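Local coordinates for protein halogenase PltM (Pseudomonas fluorescens, PDB 6BZN) that halogenates phenolic substrates as a flavoprotein halogenase that binds FAD and accepts chloride, bromide and iodide, at residues V415-W420 and R517-V522; E165-N170 and G196-R201. All blocks are in the same frame, centred on the assembly; numbering follows the deposited sequence.

Contact 1 (V415-W420 and R517-V522); sequences VWHRVW and RFILKV
The CD1 methyl of I519 touches two neighbouring side chains of helix 410-441, R418 closely and H417 more loosely. It sits over one face of the R418 guanidinium group, displaced toward the rim, 3.5 Å from R418 NH1, and it also meets the aliphatic part of the same side chain, with R418 CG 3.7 Å from I519 CD1. The arginine can offer both its planar head and its methylene stem because its chain bends at chi2 (134°). On the histidine side, H417 NE2 stands 4.2 Å from I519 CD1, and R418 NH2 passes 4.1 Å from the CA of R517.

The polar link is made by a single water lying at the edge of the H417 ring and in its plane. H417 NE2 is 2.9 Å from the water oxygen, which donates to the carbonyl O of R517 at 3.0 Å and accepts from the backbone N of I519 at 3.1 Å. Helix and tail are thus bridged through one side chain and two main-chain groups. In fold terms, the extreme C-terminal segment, an irregular chain beyond helix 488-502, is laid along the long helix 410-441, where I519 also touches L421.

Second-shell bonds set the two side chains. H417 ND1 bonds to N414 O, one turn back. Three bonds hold the two terminal nitrogens of the arginine: R418 NH2 to N414 OD1 and N516 O, and R418 NH1 to Y511 O. At the far end of R517, its NH1 bonds to the carbonyl O of L126, carrying the tail across to strand 126-131.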
ATOM      1  N   VAL A 415      -3.667  16.982 -14.524  1.00 13.16           N
ATOM      2  CA  VAL A 415      -4.030  16.105 -15.634  1.00 13.20           C
ATOM      3  C   VAL A 415      -3.635  14.652 -15.310  1.00 12.75           C
ATOM      4  O   VAL A 415      -4.444  13.729 -15.448  1.00 11.97           O
ATOM      5  CB  VAL A 415      -3.400  16.539 -16.978  1.00 13.73           C
ATOM      6  CG1 VAL A 415      -3.856  15.609 -18.075  1.00 14.07           C
ATOM      7  CG2 VAL A 415      -3.824  17.968 -17.346  1.00 14.24           C
ATOM      8  N   TRP A 416      -2.394  14.476 -14.859  1.00 12.67           N
ATOM      9  CA  TRP A 416      -1.869  13.136 -14.564  1.00 12.59           C
ATOM     10  C   TRP A 416      -2.688  12.355 -13.527  1.00 12.73           C
ATOM     11  O   TRP A 416      -2.918  11.158 -13.717  1.00 12.92           O
ATOM     12  CB  TRP A 416      -0.389  13.187 -14.146  1.00 13.04           C
ATOM     13  CG  TRP A 416       0.078  11.891 -13.559  1.00 13.12           C
ATOM     14  CD1 TRP A 416       0.248  11.616 -12.245  1.00 13.58           C
ATOM     15  CD2 TRP A 416       0.346  10.680 -14.264  1.00 13.88           C
ATOM     16  NE1 TRP A 416       0.675  10.322 -12.079  1.00 13.65           N
ATOM     17  CE2 TRP A 416       0.728   9.719 -13.308  1.00 14.16           C
ATOM     18  CE3 TRP A 416       0.327  10.318 -15.617  1.00 14.35           C
ATOM     19  CZ2 TRP A 416       1.085   8.421 -13.657  1.00 14.40           C
ATOM     20  CZ3 TRP A 416       0.695   9.026 -15.966  1.00 14.63           C
ATOM     21  CH2 TRP A 416       1.060   8.090 -14.980  1.00 14.50           C
ATOM     22  N   HIS A 417      -3.134  13.010 -12.460  1.00 12.80           N
ATOM     23  CA  HIS A 417      -3.799  12.286 -11.368  1.00 13.09           C
ATOM     24  C   HIS A 417      -5.068  11.567 -11.824  1.00 12.89           C
ATOM     25  O   HIS A 417      -5.437  10.564 -11.238  1.00 12.84           O
ATOM     26  CB  HIS A 417      -4.019  13.158 -10.121  1.00 13.56           C
ATOM     27  CG  HIS A 417      -5.399  13.716  -9.965  1.00 14.07           C
ATOM     28  ND1 HIS A 417      -5.853  14.798 -10.690  1.00 14.54           N
ATOM     29  CD2 HIS A 417      -6.402  13.388  -9.115  1.00 14.78           C
ATOM     30  CE1 HIS A 417      -7.085  15.094 -10.314  1.00 14.43           C
ATOM     31  NE2 HIS A 417      -7.439  14.257  -9.355  1.00 15.26           N
ATOM     32  N   ARG A 418      -5.686  12.048 -12.905  1.00 12.72           N
ATOM     33  CA  ARG A 418      -6.864  11.401 -13.486  1.00 13.45           C
ATOM     34  C   ARG A 418      -6.563  10.050 -14.115  1.00 12.97           C
ATOM     35  O   ARG A 418      -7.456   9.228 -14.219  1.00 13.28           O
ATOM     36  CB  ARG A 418      -7.530  12.327 -14.519  1.00 13.79           C
ATOM     37  CG  ARG A 418      -8.050  13.616 -13.901  1.00 14.14           C
ATOM     38  CD  ARG A 418      -7.675  14.857 -14.704  1.00 14.56           C
ATOM     39  NE  ARG A 418      -7.907  16.044 -13.887  1.00 15.13           N
ATOM     40  CZ  ARG A 418      -9.094  16.606 -13.652  1.00 16.17           C
ATOM     41  NH1 ARG A 418     -10.211  16.148 -14.230  1.00 17.30           N
ATOM     42  NH2 ARG A 418      -9.172  17.641 -12.828  1.00 16.39           N
ATOM     43  N   VAL A 419      -5.316   9.824 -14.531  1.00 13.12           N
ATOM     44  CA  VAL A 419      -4.880   8.506 -15.028  1.00 12.79           C
ATOM     45  C   VAL A 419      -4.888   7.493 -13.869  1.00 12.48           C
ATOM     46  O   VAL A 419      -5.509   6.427 -13.962  1.00 12.28           O
ATOM     47  CB  VAL A 419      -3.499   8.594 -15.721  1.00 13.22           C
ATOM     48  CG1 VAL A 419      -2.978   7.221 -16.136  1.00 13.68           C
ATOM     49  CG2 VAL A 419      -3.579   9.507 -16.938  1.00 13.57           C
ATOM     50  N   TRP A 420      -4.262   7.854 -12.759  1.00 12.63           N
ATOM     51  CA  TRP A 420      -4.345   7.048 -11.533  1.00 12.68           C
ATOM     52  C   TRP A 420      -5.801   6.863 -11.072  1.00 12.66           C
ATOM     53  O   TRP A 420      -6.243   5.745 -10.797  1.00 12.64           O
ATOM     54  CB  TRP A 420      -3.531   7.686 -10.400  1.00 13.08           C
ATOM     55  CG  TRP A 420      -3.940   7.176  -9.048  1.00 13.17           C
ATOM     56  CD1 TRP A 420      -3.643   5.959  -8.507  1.00 13.79           C
ATOM     57  CD2 TRP A 420      -4.749   7.851  -8.093  1.00 13.53           C
ATOM     58  NE1 TRP A 420      -4.223   5.836  -7.270  1.00 14.00           N
ATOM     59  CE2 TRP A 420      -4.909   6.985  -6.991  1.00 13.71           C
ATOM     60  CE3 TRP A 420      -5.364   9.119  -8.058  1.00 13.66           C
ATOM     61  CZ2 TRP A 420      -5.652   7.336  -5.864  1.00 14.08           C
ATOM     62  CZ3 TRP A 420      -6.093   9.470  -6.940  1.00 13.83           C
ATOM     63  CH2 TRP A 420      -6.241   8.581  -5.858  1.00 14.24           C
ATOM     64  N   ARG A 517     -11.208  20.262 -10.134  1.00 18.91           N
ATOM     65  CA  ARG A 517     -10.112  19.663  -9.366  1.00 18.23           C
ATOM     66  C   ARG A 517     -10.533  18.705  -8.244  1.00 18.15           C
ATOM     67  O   ARG A 517      -9.678  18.139  -7.561  1.00 18.36           O
ATOM     68  CB  ARG A 517      -9.250  20.783  -8.810  1.00 17.27           C
ATOM     69  CG  ARG A 517      -8.542  21.505  -9.929  1.00 17.25           C
ATOM     70  CD  ARG A 517      -7.654  22.647  -9.491  1.00 16.87           C
ATOM     71  NE  ARG A 517      -8.357  23.835  -9.011  1.00 17.13           N
ATOM     72  CZ  ARG A 517      -8.559  24.162  -7.729  1.00 17.20           C
ATOM     73  NH1 ARG A 517      -8.186  23.365  -6.733  1.00 16.69           N
ATOM     74  NH2 ARG A 517      -9.182  25.306  -7.423  1.00 16.98           N
ATOM     75  N   PHE A 518     -11.837  18.542  -8.058  1.00 17.14           N
ATOM     76  CA  PHE A 518     -12.406  17.695  -7.023  1.00 17.36           C
ATOM     77  C   PHE A 518     -13.428  16.799  -7.684  1.00 18.59           C
ATOM     78  O   PHE A 518     -14.635  17.055  -7.635  1.00 20.53           O
ATOM     79  CB  PHE A 518     -13.054  18.557  -5.937  1.00 17.57           C
ATOM     80  CG  PHE A 518     -12.122  19.570  -5.354  1.00 17.25           C
ATOM     81  CD1 PHE A 518     -11.095  19.167  -4.512  1.00 17.30           C
ATOM     82  CD2 PHE A 518     -12.241  20.916  -5.661  1.00 17.22           C
ATOM     83  CE1 PHE A 518     -10.207  20.081  -3.988  1.00 17.27           C
ATOM     84  CE2 PHE A 518     -11.360  21.842  -5.124  1.00 17.33           C
ATOM     85  CZ  PHE A 518     -10.339  21.425  -4.293  1.00 17.63           C
ATOM     86  N   ILE A 519     -12.927  15.746  -8.312  1.00 17.69           N
ATOM     87  CA  ILE A 519     -13.757  14.825  -9.082  1.00 18.43           C
ATOM     88  C   ILE A 519     -14.645  13.997  -8.157  1.00 19.12           C
ATOM     89  O   ILE A 519     -14.134  13.268  -7.307  1.00 18.53           O
ATOM     90  CB  ILE A 519     -12.876  13.899  -9.943  1.00 18.08           C
ATOM     91  CG1 ILE A 519     -12.139  14.731 -11.000  1.00 18.36           C
ATOM     92  CG2 ILE A 519     -13.701  12.798 -10.595  1.00 18.04           C
ATOM     93  CD1 ILE A 519     -10.931  14.038 -11.591  1.00 18.61           C
ATOM     94  N   LEU A 520     -15.962  14.093  -8.341  1.00 19.85           N
ATOM     95  CA  LEU A 520     -16.928  13.420  -7.453  1.00 21.74           C
ATOM     96  C   LEU A 520     -17.355  12.075  -8.010  1.00 22.77           C
ATOM     97  O   LEU A 520     -17.344  11.856  -9.224  1.00 20.75           O
ATOM     98  CB  LEU A 520     -18.168  14.300  -7.239  1.00 22.92           C
ATOM     99  CG  LEU A 520     -17.941  15.735  -6.774  1.00 23.46           C
ATOM    100  CD1 LEU A 520     -19.277  16.455  -6.632  1.00 24.03           C
ATOM    101  CD2 LEU A 520     -17.179  15.790  -5.453  1.00 24.38           C
ATOM    102  N   LYS A 521     -17.725  11.167  -7.111  1.00 24.71           N
ATOM    103  CA  LYS A 521     -18.296   9.885  -7.504  1.00 27.88           C
ATOM    104  C   LYS A 521     -19.694  10.036  -8.090  1.00 29.43           C
ATOM    105  O   LYS A 521     -20.338  11.079  -7.925  1.00 26.29           O
ATOM    106  CB  LYS A 521     -18.396   8.914  -6.319  1.00 29.46           C
ATOM    107  CG  LYS A 521     -17.295   7.872  -6.253  1.00 30.53           C
ATOM    108  CD  LYS A 521     -16.050   8.381  -5.577  1.00 31.14           C
ATOM    109  CE  LYS A 521     -15.175   7.243  -5.062  1.00 31.46           C
ATOM    110  NZ  LYS A 521     -14.420   6.591  -6.169  1.00 31.33           N
ATOM    111  N   VAL A 522     -20.103   8.946  -8.749  1.00 32.61           N
ATOM    112  CA  VAL A 522     -21.432   8.670  -9.315  1.00 38.16           C
ATOM    113  C   VAL A 522     -21.528   9.253 -10.708  1.00 40.21           C
ATOM    114  O   VAL A 522     -21.236   8.545 -11.673  1.00 41.46           O
ATOM    115  CB  VAL A 522     -22.628   9.056  -8.400  1.00 40.97           C
ATOM    116  CG1 VAL A 522     -23.965   8.748  -9.077  1.00 43.47           C
ATOM    117  CG2 VAL A 522     -22.558   8.268  -7.101  1.00 41.20           C
TER
HETATM  118  O   HOH W   1      -9.901  15.239  -8.130  1.00 14.24           O

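Contact 2 (E165-N170 and G196-R201); sequences ESISLN and GSPLSR
I167 meets P198 and L199 through apolar contacts alone, each of its two branches taking a different partner. Its CD1 methyl comes within 4.2 Å of P198 CG, the side chains passing at a slant. Its CG2 methyl touches L199, whose CD2 is 4.1 Å from I167 CG2, and here the side chains run at about a right angle. The division follows from chi1 (-59°), which sets CG1 beside the backbone N and CG2 anti to it. L169, two residues along the strand and on the same face, adds a lighter touch, its CD1 being 4.4 Å from L199 CD2. I189 of the parallel sheet packs against I167, L169 and L199 alike, and F336 also meets the two leucines.

Hydrogen bonding serves mainly to fix the start of the helix. S197 occupies the N-cap position, and its OG accepts from the backbone N of S200 at 2.8 Å, although the exact place of that hydroxyl is less certain. It also bonds to D191 OD2, at the end of strand 188-191. Further along, Q202 NE2 bonds to I167 O, a polar tie from the same helix back to the strand.

The arrangement joins the three-stranded antiparallel sheet to a capped helix following strand 188-191, an inner strand of the parallel sheet, next to the edge strand 336-338. This is consistent with the FAD-binding domain of flavin-dependent halogenases, and G196, just before the cap, binds FAD in another structure of this protein, though none is bound here.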
ATOM      1  N   GLU A 165      18.074 -19.360  12.834  1.00 27.77           N
ATOM      2  CA  GLU A 165      19.469 -19.677  12.527  1.00 28.50           C
ATOM      3  C   GLU A 165      19.679 -20.157  11.099  1.00 25.16           C
ATOM      4  O   GLU A 165      20.686 -19.835  10.493  1.00 25.29           O
ATOM      5  CB  GLU A 165      19.997 -20.709  13.513  1.00 32.52           C
ATOM      6  CG  GLU A 165      19.962 -20.183  14.944  1.00 37.16           C
ATOM      7  CD  GLU A 165      20.993 -20.824  15.841  1.00 40.64           C
ATOM      8  OE1 GLU A 165      21.511 -20.107  16.730  1.00 44.73           O
ATOM      9  OE2 GLU A 165      21.280 -22.033  15.653  1.00 43.14           O
ATOM     10  N   SER A 166      18.733 -20.923  10.570  1.00 22.14           N
ATOM     11  CA  SER A 166      18.761 -21.312   9.160  1.00 21.00           C
ATOM     12  C   SER A 166      17.398 -21.801   8.705  1.00 18.98           C
ATOM     13  O   SER A 166      16.565 -22.216   9.521  1.00 18.11           O
ATOM     14  CB  SER A 166      19.780 -22.425   8.937  1.00 21.57           C
ATOM     15  OG  SER A 166      19.423 -23.552   9.703  1.00 22.56           O
ATOM     16  N   ILE A 167      17.177 -21.731   7.401  1.00 17.41           N
ATOM     17  CA  ILE A 167      15.971 -22.249   6.776  1.00 17.56           C
ATOM     18  C   ILE A 167      16.410 -23.202   5.679  1.00 17.80           C
ATOM     19  O   ILE A 167      17.060 -22.777   4.718  1.00 18.26           O
ATOM     20  CB  ILE A 167      15.099 -21.117   6.180  1.00 17.32           C
ATOM     21  CG1 ILE A 167      14.693 -20.125   7.278  1.00 17.66           C
ATOM     22  CG2 ILE A 167      13.852 -21.689   5.526  1.00 17.09           C
ATOM     23  CD1 ILE A 167      14.116 -18.815   6.761  1.00 17.65           C
ATOM     24  N   SER A 168      16.071 -24.482   5.832  1.00 17.80           N
ATOM     25  CA  SER A 168      16.429 -25.498   4.838  1.00 19.18           C
ATOM     26  C   SER A 168      15.212 -25.834   4.006  1.00 17.91           C
ATOM     27  O   SER A 168      14.144 -26.096   4.542  1.00 17.45           O
ATOM     28  CB  SER A 168      16.987 -26.758   5.520  1.00 20.46           C
ATOM     29  OG  SER A 168      18.185 -26.424   6.208  1.00 24.47           O
ATOM     30  N   LEU A 169      15.374 -25.814   2.691  1.00 17.60           N
ATOM     31  CA  LEU A 169      14.296 -26.118   1.775  1.00 18.56           C
ATOM     32  C   LEU A 169      14.621 -27.463   1.133  1.00 19.57           C
ATOM     33  O   LEU A 169      15.595 -27.580   0.399  1.00 19.56           O
ATOM     34  CB  LEU A 169      14.169 -25.017   0.730  1.00 18.33           C
ATOM     35  CG  LEU A 169      13.883 -23.604   1.250  1.00 18.73           C
ATOM     36  CD1 LEU A 169      14.076 -22.586   0.133  1.00 18.58           C
ATOM     37  CD2 LEU A 169      12.474 -23.517   1.828  1.00 18.95           C
ATOM     38  N   ASN A 170      13.822 -28.479   1.437  1.00 22.06           N
ATOM     39  CA  ASN A 170      14.120 -29.860   1.031  1.00 24.10           C
ATOM     40  C   ASN A 170      13.033 -30.303   0.085  1.00 23.70           C
ATOM     41  O   ASN A 170      12.027 -29.618  -0.047  1.00 23.02           O
ATOM     42  CB  ASN A 170      14.164 -30.783   2.263  1.00 24.87           C
ATOM     43  CG  ASN A 170      14.989 -30.200   3.405  1.00 28.53           C
ATOM     44  OD1 ASN A 170      14.497 -30.031   4.536  1.00 31.21           O
ATOM     45  ND2 ASN A 170      16.248 -29.885   3.122  1.00 27.11           N
ATOM     46  N   GLY A 196      13.494  -7.031   5.473  1.00 38.84           N
ATOM     47  CA  GLY A 196      14.287  -8.081   6.132  1.00 38.34           C
ATOM     48  C   GLY A 196      13.928  -9.533   5.819  1.00 37.34           C
ATOM     49  O   GLY A 196      14.301 -10.434   6.562  1.00 35.10           O
ATOM     50  N   SER A 197      13.212  -9.768   4.724  1.00 37.59           N
ATOM     51  CA  SER A 197      12.901 -11.127   4.249  1.00 37.33           C
ATOM     52  C   SER A 197      14.148 -12.053   4.248  1.00 39.80           C
ATOM     53  O   SER A 197      15.025 -11.892   3.398  1.00 40.69           O
ATOM     54  CB  SER A 197      12.309 -11.039   2.838  1.00 36.11           C
ATOM     55  OG  SER A 197      12.298 -12.298   2.180  1.00 35.67           O
ATOM     56  N   PRO A 198      14.228 -13.013   5.199  1.00 39.87           N
ATOM     57  CA  PRO A 198      15.411 -13.891   5.268  1.00 39.16           C
ATOM     58  C   PRO A 198      15.449 -14.946   4.149  1.00 37.40           C
ATOM     59  O   PRO A 198      16.538 -15.425   3.785  1.00 36.35           O
ATOM     60  CB  PRO A 198      15.268 -14.554   6.637  1.00 40.25           C
ATOM     61  CG  PRO A 198      13.790 -14.648   6.819  1.00 40.78           C
ATOM     62  CD  PRO A 198      13.211 -13.395   6.205  1.00 39.40           C
ATOM     63  N   LEU A 199      14.275 -15.292   3.610  1.00 34.04           N
ATOM     64  CA  LEU A 199      14.190 -16.101   2.408  1.00 32.43           C
ATOM     65  C   LEU A 199      14.661 -15.319   1.228  1.00 30.66           C
ATOM     66  O   LEU A 199      15.341 -15.860   0.384  1.00 29.05           O
ATOM     67  CB  LEU A 199      12.766 -16.593   2.111  1.00 32.42           C
ATOM     68  CG  LEU A 199      12.322 -17.836   2.858  1.00 30.95           C
ATOM     69  CD1 LEU A 199      10.896 -18.141   2.484  1.00 31.16           C
ATOM     70  CD2 LEU A 199      13.224 -19.014   2.518  1.00 31.14           C
ATOM     71  N   SER A 200      14.282 -14.044   1.145  1.00 29.30           N
ATOM     72  CA  SER A 200      14.740 -13.247   0.038  1.00 29.10           C
ATOM     73  C   SER A 200      16.263 -13.192   0.040  1.00 26.22           C
ATOM     74  O   SER A 200      16.877 -13.402  -1.005  1.00 28.29           O
ATOM     75  CB  SER A 200      14.158 -11.830   0.034  1.00 30.16           C
ATOM     76  OG  SER A 200      14.731 -11.066  -1.018  1.00 32.46           O
ATOM     77  N   ARG A 201      16.866 -12.947   1.201  1.00 25.99           N
ATOM     78  CA  ARG A 201      18.336 -12.867   1.289  1.00 25.92           C
ATOM     79  C   ARG A 201      18.970 -14.191   0.877  1.00 22.67           C
ATOM     80  O   ARG A 201      19.892 -14.212   0.064  1.00 23.27           O
ATOM     81  CB  ARG A 201      18.800 -12.465   2.698  1.00 28.73           C
ATOM     82  CG  ARG A 201      18.402 -11.054   3.118  1.00 31.73           C
ATOM     83  CD  ARG A 201      19.116 -10.601   4.386  1.00 34.31           C
ATOM     84  NE  ARG A 201      18.898 -11.534   5.499  1.00 36.85           N
ATOM     85  CZ  ARG A 201      18.078 -11.363   6.548  1.00 39.35           C
ATOM     86  NH1 ARG A 201      17.341 -10.259   6.716  1.00 40.12           N
ATOM     87  NH2 ARG A 201      18.000 -12.331   7.464  1.00 40.52           N
TER

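The two contacts lie on opposite sides of the chain's centre, their own centres 43 Å apart and their nearest atoms about 25 Å apart, so neither touches the other. In sequence they follow in series, contact 2 closing before contact 1 opens. Their relation to the flavin differs. Segment 196-201 of contact 2 holds G196, which shares one FAD site with D53, and R201, which with Q341 belongs to a different FAD position; the side chain of P198 is about 9 Å from that of D53 and about 10 Å from that of Q341, although no FAD is bound in this model. Contact 1 lies away from the annotated sites and joins the C-terminal tail to helix 410-441.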